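PDB 2EH3: transcriptional regulator, which probably binds DNA through an N-terminal helix-turn-helix domain and regulates transcription as a member of the TetR/AcrR family. Local coordinates for residues A[132-135]-A[136-140]; A[144-148]-A[149-153]; A[162-165]-A[166-170]. One frame throughout, in Å; residues are numbered along the deposited sequence.

Interaction 1 of 3, residues A[132-135]-A[136-140]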
loop_
_atom_site.group_PDB
_atom_site.type_symbol
_atom_site.label_atom_id
_atom_site.label_comp_id
_atom_site.label_asym_id
_atom_site.label_seq_id
_atom_site.Cartn_x
_atom_site.Cartn_y
_atom_site.Cartn_z
ATOM N N GLU A 132 -15.184 -3.714 -13.984
ATOM C CA GLU A 132 -14.542 -4.432 -12.921
ATOM C C GLU A 132 -13.017 -4.400 -13.060
ATOM O O GLU A 132 -12.310 -4.117 -12.084
ATOM C CB GLU A 132 -15.063 -5.864 -12.919
ATOM C CG GLU A 132 -16.555 -5.913 -12.488
ATOM C CD GLU A 132 -17.599 -5.791 -13.626
ATOM O OE1 GLU A 132 -17.316 -5.350 -14.743
ATOM O OE2 GLU A 132 -18.767 -6.131 -13.342
ATOM N N ILE A 133 -12.521 -4.637 -14.268
ATOM C CA ILE A 133 -11.084 -4.639 -14.558
ATOM C C ILE A 133 -10.497 -3.237 -14.402
ATOM O O ILE A 133 -9.455 -3.039 -13.764
ATOM C CB ILE A 133 -10.819 -5.113 -16.034
ATOM C CG1 ILE A 133 -11.430 -6.498 -16.260
ATOM C CG2 ILE A 133 -9.319 -5.110 -16.326
ATOM C CD1 ILE A 133 -11.461 -6.953 -17.705
ATOM N N LEU A 134 -11.179 -2.270 -14.992
ATOM C CA LEU A 134 -10.707 -0.890 -14.947
ATOM C C LEU A 134 -10.647 -0.368 -13.530
ATOM O O LEU A 134 -9.741 0.404 -13.185
ATOM C CB LEU A 134 -11.646 0.004 -15.756
ATOM C CG LEU A 134 -11.553 -0.094 -17.275
ATOM C CD1 LEU A 134 -12.795 0.576 -17.932
ATOM C CD2 LEU A 134 -10.246 0.570 -17.718
ATOM N N SER A 135 -11.587 -0.779 -12.682
ATOM C CA SER A 135 -11.562 -0.265 -11.319
ATOM C C SER A 135 -10.300 -0.720 -10.591
ATOM O O SER A 135 -9.722 0.072 -9.848
ATOM C CB SER A 135 -12.812 -0.697 -10.528
ATOM O OG SER A 135 -12.789 -2.089 -10.230
ATOM N N GLU A 136 -9.875 -1.973 -10.812
ATOM C CA GLU A 136 -8.681 -2.536 -10.198
ATOM C C GLU A 136 -7.442 -1.809 -10.705
ATOM O O GLU A 136 -6.560 -1.395 -9.919
ATOM C CB GLU A 136 -8.537 -4.013 -10.556
ATOM C CG GLU A 136 -9.714 -4.902 -10.142
ATOM C CD GLU A 136 -9.630 -5.397 -8.716
ATOM O OE1 GLU A 136 -8.732 -4.943 -7.957
ATOM O OE2 GLU A 136 -10.484 -6.228 -8.355
ATOM N N ILE A 137 -7.368 -1.668 -12.024
ATOM C CA ILE A 137 -6.229 -0.993 -12.639
ATOM C C ILE A 137 -6.093 0.453 -12.164
ATOM O O ILE A 137 -5.023 0.896 -11.721
ATOM C CB ILE A 137 -6.368 -0.936 -14.166
ATOM C CG1 ILE A 137 -6.302 -2.354 -14.772
ATOM C CG2 ILE A 137 -5.255 -0.051 -14.734
ATOM C CD1 ILE A 137 -6.743 -2.417 -16.239
ATOM N N ILE A 138 -7.183 1.194 -12.273
ATOM C CA ILE A 138 -7.140 2.604 -11.935
ATOM C C ILE A 138 -6.948 2.867 -10.458
ATOM O O ILE A 138 -6.162 3.747 -10.090
ATOM C CB ILE A 138 -8.382 3.297 -12.498
ATOM C CG1 ILE A 138 -8.315 3.206 -14.030
ATOM C CG2 ILE A 138 -8.423 4.768 -12.064
ATOM C CD1 ILE A 138 -9.581 3.672 -14.740
ATOM N N LEU A 139 -7.618 2.121 -9.588
ATOM C CA LEU A 139 -7.381 2.336 -8.164
ATOM C C LEU A 139 -5.943 1.964 -7.821
ATOM O O LEU A 139 -5.307 2.628 -7.007
ATOM C CB LEU A 139 -8.336 1.506 -7.302
ATOM C CG LEU A 139 -9.772 2.017 -7.225
ATOM C CD1 LEU A 139 -10.564 1.145 -6.240
ATOM C CD2 LEU A 139 -9.790 3.453 -6.752
ATOM N N GLY A 140 -5.433 0.905 -8.445
ATOM C CA GLY A 140 -4.057 0.502 -8.200
ATOM C C GLY A 140 -3.084 1.591 -8.625
ATOM O O GLY A 140 -2.158 1.947 -7.887
#
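The first turns of helix 131-152, part of the tetracycline repressor-like C-terminal domain, bring I133 against I137 one turn on, along the face that meets the second subunit. CG2 of I133 lies 3.7 Å from CD1 of I137, the two side chains running side by side in the same direction. In I137, CG1 stands anti to the carbonyl carbon (chi1 -66°), which lays the CG1-CD1 arm back over the preceding turn; both residues also pack on G167 of the second subunit. Beneath them the backbone bond from I137 N to I133 O measures 3.0 Å. L134 and I138 repeat the spacing more loosely, CB of L134 standing 4.3 Å from CD1 of I138, and this pair faces the subunit's own interior, where I138 meets F119, L77 and L168. The bond from E136 N to E132 O is weak and long at 3.5 Å. S135 OG lies 2.8 Å from E132 O and is hydrogen-bonded to E120 on helix 105-126. E136 bends at chi2 (-85°), and its OE2 reaches across the dimer interface to make a hydrogen bond to the hydroxyl of Y149 and a salt bridge to the amine of K163, both of the second subunit; two such partners probably steady a buried carboxylate and help keep it ionised. At the base of this side chain, CG of E136 rests 3.3 Å from the carbonyl oxygen of E132.

Interaction 2 of 3, residues A[144-148]-A[149-153]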
loop_
_atom_site.group_PDB
_atom_site.type_symbol
_atom_site.label_atom_id
_atom_site.label_comp_id
_atom_site.label_asym_id
_atom_site.label_seq_id
_atom_site.Cartn_x
_atom_site.Cartn_y
_atom_site.Cartn_z
ATOM N N GLN A 144 -0.550 3.829 -6.360
ATOM C CA GLN A 144 0.884 3.841 -6.667
ATOM C C GLN A 144 1.364 5.306 -6.694
ATOM O O GLN A 144 2.398 5.652 -6.112
ATOM C CB GLN A 144 1.142 3.188 -8.039
ATOM C CG GLN A 144 2.561 3.320 -8.618
ATOM C CD GLN A 144 3.528 2.240 -8.148
ATOM O OE1 GLN A 144 3.119 1.208 -7.624
ATOM N NE2 GLN A 144 4.816 2.469 -8.363
ATOM N N LEU A 145 0.600 6.172 -7.355
ATOM C CA LEU A 145 1.010 7.578 -7.422
ATOM C C LEU A 145 0.995 8.253 -6.065
ATOM O O LEU A 145 1.883 9.054 -5.755
ATOM C CB LEU A 145 0.114 8.373 -8.370
ATOM C CG LEU A 145 0.080 7.956 -9.839
ATOM C CD1 LEU A 145 -0.936 8.878 -10.535
ATOM C CD2 LEU A 145 1.458 8.052 -10.472
ATOM N N ILE A 146 0.002 7.957 -5.242
ATOM C CA ILE A 146 -0.044 8.609 -3.939
ATOM C C ILE A 146 1.067 8.103 -3.044
ATOM O O ILE A 146 1.712 8.873 -2.336
ATOM C CB ILE A 146 -1.397 8.352 -3.248
ATOM C CG1 ILE A 146 -2.518 9.009 -4.052
ATOM C CG2 ILE A 146 -1.369 8.885 -1.797
ATOM C CD1 ILE A 146 -2.393 10.498 -4.196
ATOM N N LEU A 147 1.280 6.791 -3.050
ATOM C CA LEU A 147 2.312 6.213 -2.208
ATOM C C LEU A 147 3.703 6.737 -2.572
ATOM O O LEU A 147 4.526 7.058 -1.713
ATOM C CB LEU A 147 2.269 4.689 -2.346
ATOM C CG LEU A 147 3.227 3.929 -1.452
ATOM C CD1 LEU A 147 2.800 4.075 0.001
ATOM C CD2 LEU A 147 3.198 2.481 -1.856
ATOM N N HIS A 148 3.972 6.859 -3.854
ATOM C CA HIS A 148 5.287 7.309 -4.240
ATOM C C HIS A 148 5.500 8.782 -4.348
ATOM O O HIS A 148 6.608 9.248 -4.090
ATOM C CB HIS A 148 5.676 6.616 -5.526
ATOM C CG HIS A 148 5.888 5.160 -5.313
ATOM N ND1 HIS A 148 7.127 4.635 -5.020
ATOM C CD2 HIS A 148 4.998 4.155 -5.121
ATOM C CE1 HIS A 148 6.990 3.376 -4.647
ATOM N NE2 HIS A 148 5.707 3.060 -4.698
ATOM N N TYR A 149 4.453 9.528 -4.658
ATOM C CA TYR A 149 4.642 10.955 -4.864
ATOM C C TYR A 149 3.933 11.854 -3.870
ATOM O O TYR A 149 3.894 13.075 -4.040
ATOM C CB TYR A 149 4.263 11.303 -6.303
ATOM C CG TYR A 149 5.004 10.465 -7.337
ATOM C CD1 TYR A 149 6.401 10.479 -7.431
ATOM C CD2 TYR A 149 4.298 9.638 -8.212
ATOM C CE1 TYR A 149 7.079 9.693 -8.366
ATOM C CE2 TYR A 149 4.962 8.838 -9.153
ATOM C CZ TYR A 149 6.356 8.867 -9.225
ATOM O OH TYR A 149 7.056 8.132 -10.152
ATOM N N VAL A 150 3.329 11.243 -2.855
ATOM C CA VAL A 150 2.718 12.010 -1.766
ATOM C C VAL A 150 3.320 11.455 -0.461
ATOM O O VAL A 150 3.753 12.224 0.413
ATOM C CB VAL A 150 1.178 11.879 -1.735
ATOM C CG1 VAL A 150 0.608 12.613 -0.500
ATOM C CG2 VAL A 150 0.587 12.469 -3.005
ATOM N N ILE A 151 3.394 10.129 -0.335
ATOM C CA ILE A 151 3.938 9.521 0.896
ATOM C C ILE A 151 5.453 9.403 0.970
ATOM O O ILE A 151 6.064 9.846 1.950
ATOM C CB ILE A 151 3.358 8.101 1.141
ATOM C CG1 ILE A 151 1.834 8.182 1.240
ATOM C CG2 ILE A 151 3.987 7.484 2.408
ATOM C CD1 ILE A 151 1.333 9.124 2.327
ATOM N N LYS A 152 6.065 8.775 -0.022
ATOM C CA LYS A 152 7.510 8.614 -0.031
ATOM C C LYS A 152 8.132 9.995 -0.071
ATOM O O LYS A 152 8.925 10.364 0.796
ATOM C CB LYS A 152 7.950 7.809 -1.246
ATOM C CG LYS A 152 9.453 7.673 -1.372
ATOM C CD LYS A 152 9.805 6.795 -2.559
ATOM C CE LYS A 152 11.304 6.669 -2.725
ATOM N NZ LYS A 152 11.671 6.092 -4.056
ATOM N N GLU A 153 7.766 10.756 -1.090
ATOM C CA GLU A 153 8.252 12.117 -1.246
ATOM C C GLU A 153 7.033 12.956 -1.550
ATOM O O GLU A 153 6.153 12.504 -2.277
ATOM C CB GLU A 153 9.235 12.197 -2.404
ATOM C CG GLU A 153 9.577 13.624 -2.780
ATOM C CD GLU A 153 10.876 13.731 -3.554
ATOM O OE1 GLU A 153 11.221 14.856 -3.976
ATOM O OE2 GLU A 153 11.554 12.694 -3.734
#
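H148 and Y149, neighbours in sequence near the end of helix 131-152, meet by a CH-pi contact. CB of H148 sits 4.1 Å from the centroid of the Y149 ring and only 3° off its normal, so the methylene lies squarely over one face. At the ring's edge, in its plane, comes a methyl group of L145, its CD2 3.8 Å from CE2 of Y149. With CG anti to the carbonyl carbon (chi1 -54°), the Y149 ring is folded back along the helix towards L145, while its hydroxyl end points into the dimer interface at E136 of the second subunit. The imidazole of H148 is used across the same interface: NE2 bonds R143 and the ring stacks edge-to-face with F109, both of the second subunit. I146 is the third large participant. Its CD1 packs 3.8 Å from CG2 of V150, the two side chains alongside each other, and its carbonyl oxygen takes two backbone N-H groups. I151 N, at 2.9 Å from I146 O, approaches nearly in line with the carbonyl, whereas V150 N, also 2.9 Å from I146 O, comes from above the carbonyl plane with a bent N-H...O angle of 132°. K152 N then bonds L147 O at 2.9 Å, five residues back like the I151 bond. This shift from i+4 to i+5 bonding is the mark of a pi-type turn, here widening the last turn of a helix at the dimer interface.

Interaction 3 of 3, residues A[162-165]-A[166-170]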
loop_
_atom_site.group_PDB
_atom_site.type_symbol
_atom_site.label_atom_id
_atom_site.label_comp_id
_atom_site.label_asym_id
_atom_site.label_seq_id
_atom_site.Cartn_x
_atom_site.Cartn_y
_atom_site.Cartn_z
ATOM N N GLU A 162 -0.260 15.385 -13.901
ATOM C CA GLU A 162 0.299 15.052 -15.192
ATOM C C GLU A 162 0.447 13.526 -15.321
ATOM O O GLU A 162 0.057 12.952 -16.330
ATOM C CB GLU A 162 1.656 15.757 -15.356
ATOM C CG GLU A 162 2.296 15.532 -16.709
ATOM C CD GLU A 162 3.597 16.305 -16.862
ATOM O OE1 GLU A 162 3.536 17.544 -17.036
ATOM O OE2 GLU A 162 4.650 15.658 -16.770
ATOM N N LYS A 163 0.997 12.878 -14.295
ATOM C CA LYS A 163 1.142 11.430 -14.312
ATOM C C LYS A 163 -0.203 10.728 -14.463
ATOM O O LYS A 163 -0.348 9.803 -15.255
ATOM C CB LYS A 163 1.808 10.949 -13.013
ATOM C CG LYS A 163 3.188 11.565 -12.794
ATOM C CD LYS A 163 4.215 10.932 -13.693
ATOM C CE LYS A 163 4.857 9.752 -12.993
ATOM N NZ LYS A 163 5.883 9.126 -13.867
ATOM N N LEU A 164 -1.183 11.165 -13.687
ATOM C CA LEU A 164 -2.517 10.538 -13.748
ATOM C C LEU A 164 -3.124 10.734 -15.134
ATOM O O LEU A 164 -3.618 9.793 -15.748
ATOM C CB LEU A 164 -3.445 11.175 -12.684
ATOM C CG LEU A 164 -4.848 10.584 -12.702
ATOM C CD1 LEU A 164 -4.821 9.175 -12.140
ATOM C CD2 LEU A 164 -5.742 11.417 -11.801
ATOM N N ARG A 165 -3.088 11.969 -15.630
ATOM C CA ARG A 165 -3.643 12.283 -16.947
ATOM C C ARG A 165 -3.067 11.387 -18.044
ATOM O O ARG A 165 -3.820 10.814 -18.855
ATOM C CB ARG A 165 -3.365 13.764 -17.288
ATOM C CG ARG A 165 -3.872 14.188 -18.660
ATOM C CD ARG A 165 -3.529 15.644 -18.953
ATOM N NE ARG A 165 -3.408 16.404 -17.716
ATOM C CZ ARG A 165 -2.301 17.023 -17.309
ATOM N NH1 ARG A 165 -1.182 16.995 -18.050
ATOM N NH2 ARG A 165 -2.305 17.647 -16.142
ATOM N N GLU A 166 -1.745 11.245 -18.082
ATOM C CA GLU A 166 -1.159 10.415 -19.125
ATOM C C GLU A 166 -1.510 8.952 -18.999
ATOM O O GLU A 166 -1.758 8.292 -20.010
ATOM C CB GLU A 166 0.355 10.627 -19.171
ATOM C CG GLU A 166 0.705 11.981 -19.822
ATOM C CD GLU A 166 0.012 12.198 -21.182
ATOM O OE1 GLU A 166 0.235 11.383 -22.114
ATOM O OE2 GLU A 166 -0.757 13.192 -21.318
ATOM N N GLY A 167 -1.559 8.454 -17.769
ATOM C CA GLY A 167 -1.893 7.055 -17.575
ATOM C C GLY A 167 -3.335 6.767 -17.916
ATOM O O GLY A 167 -3.604 5.723 -18.516
ATOM N N LEU A 168 -4.257 7.668 -17.569
ATOM C CA LEU A 168 -5.666 7.447 -17.889
ATOM C C LEU A 168 -5.900 7.541 -19.385
ATOM O O LEU A 168 -6.704 6.792 -19.930
ATOM C CB LEU A 168 -6.558 8.429 -17.140
ATOM C CG LEU A 168 -6.518 8.249 -15.626
ATOM C CD1 LEU A 168 -7.529 9.216 -15.065
ATOM C CD2 LEU A 168 -6.830 6.810 -15.173
ATOM N N LYS A 169 -5.185 8.443 -20.053
ATOM C CA LYS A 169 -5.312 8.565 -21.493
ATOM C C LYS A 169 -4.904 7.247 -22.129
ATOM O O LYS A 169 -5.577 6.747 -23.035
ATOM C CB LYS A 169 -4.424 9.706 -22.021
ATOM C CG LYS A 169 -4.380 9.785 -23.552
ATOM C CD LYS A 169 -3.611 11.018 -24.037
ATOM C CE LYS A 169 -3.574 11.074 -25.567
ATOM N NZ LYS A 169 -3.230 12.429 -26.074
ATOM N N LEU A 170 -3.806 6.664 -21.656
ATOM C CA LEU A 170 -3.353 5.405 -22.216
ATOM C C LEU A 170 -4.400 4.309 -21.985
ATOM O O LEU A 170 -4.753 3.560 -22.906
ATOM C CB LEU A 170 -2.006 5.019 -21.604
ATOM C CG LEU A 170 -1.329 3.737 -22.104
ATOM C CD1 LEU A 170 0.152 3.833 -21.773
ATOM C CD2 LEU A 170 -1.955 2.500 -21.484
#
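L164 and L168, one turn apart on helix 157-171, form the close-packed side of this contact. CG of L164 lies 3.8 Å from CD1 of L168, and the L164 methyl CD1 stands 4.0 Å from L168 CG, so the two branched ends cross at a slant instead of running alongside. The torsions bring this about: L164 has CG anti to the backbone N (chi1 179°) and its branched end swings forward along the helix, while L168 has CG anti to the carbonyl carbon (chi1 -65°) and leans back to meet it. Beneath the pair, L168 N bonds L164 O at 2.9 Å. G167 adds no side chain, and its N-H bonds K163 O at 3.1 Å; the K163 amine leaves the helix for the second subunit.

The solvent side is looser and carries the long charged chains of R165 and K169. K169 runs outward, meeting the preceding turn chiefly through its CB, 3.4 Å from R165 O. E166 lies between solvent and the second subunit, its CG 3.7 Å from the carbonyl oxygen of E162, while E166 N bonds that same oxygen. NH1 of R165 remains 5.0 Å from OE2 of E166, so the opposite charges may attract but their ends do not touch. The leucine face turns inward to the other helices of the C-terminal domain: L164 packs on F141 and L145 of helix 131-152 and on L81 of helix 73-86, and L168 packs on L77 of helix 73-86, the helix whose E75, E78 and E82 bind magnesium, while E166 lies against I133 of the second subunit.

How the interactions relate
Interactions 1 and 2 follow one another on helix 131-152, their centres 18 Å apart, and interaction 3 lies on the next helix, 157-171, touching both. I138 CG2 of interaction 1 packs 4.0 Å from L168 CD2 of interaction 3, and L145 CD2 of interaction 2 stands 3.9 Å from K163 CB. All three also meet the second subunit: E136 (interaction 1) of one chain meets Y149 (interaction 2) and K163 (interaction 3) of the other. The magnesium sites on helix 73-86 lie closest to interaction 3: the L164 side chain is about 5 Å from that of E78, against about 11 Å for I138 and about 10 Å for L145.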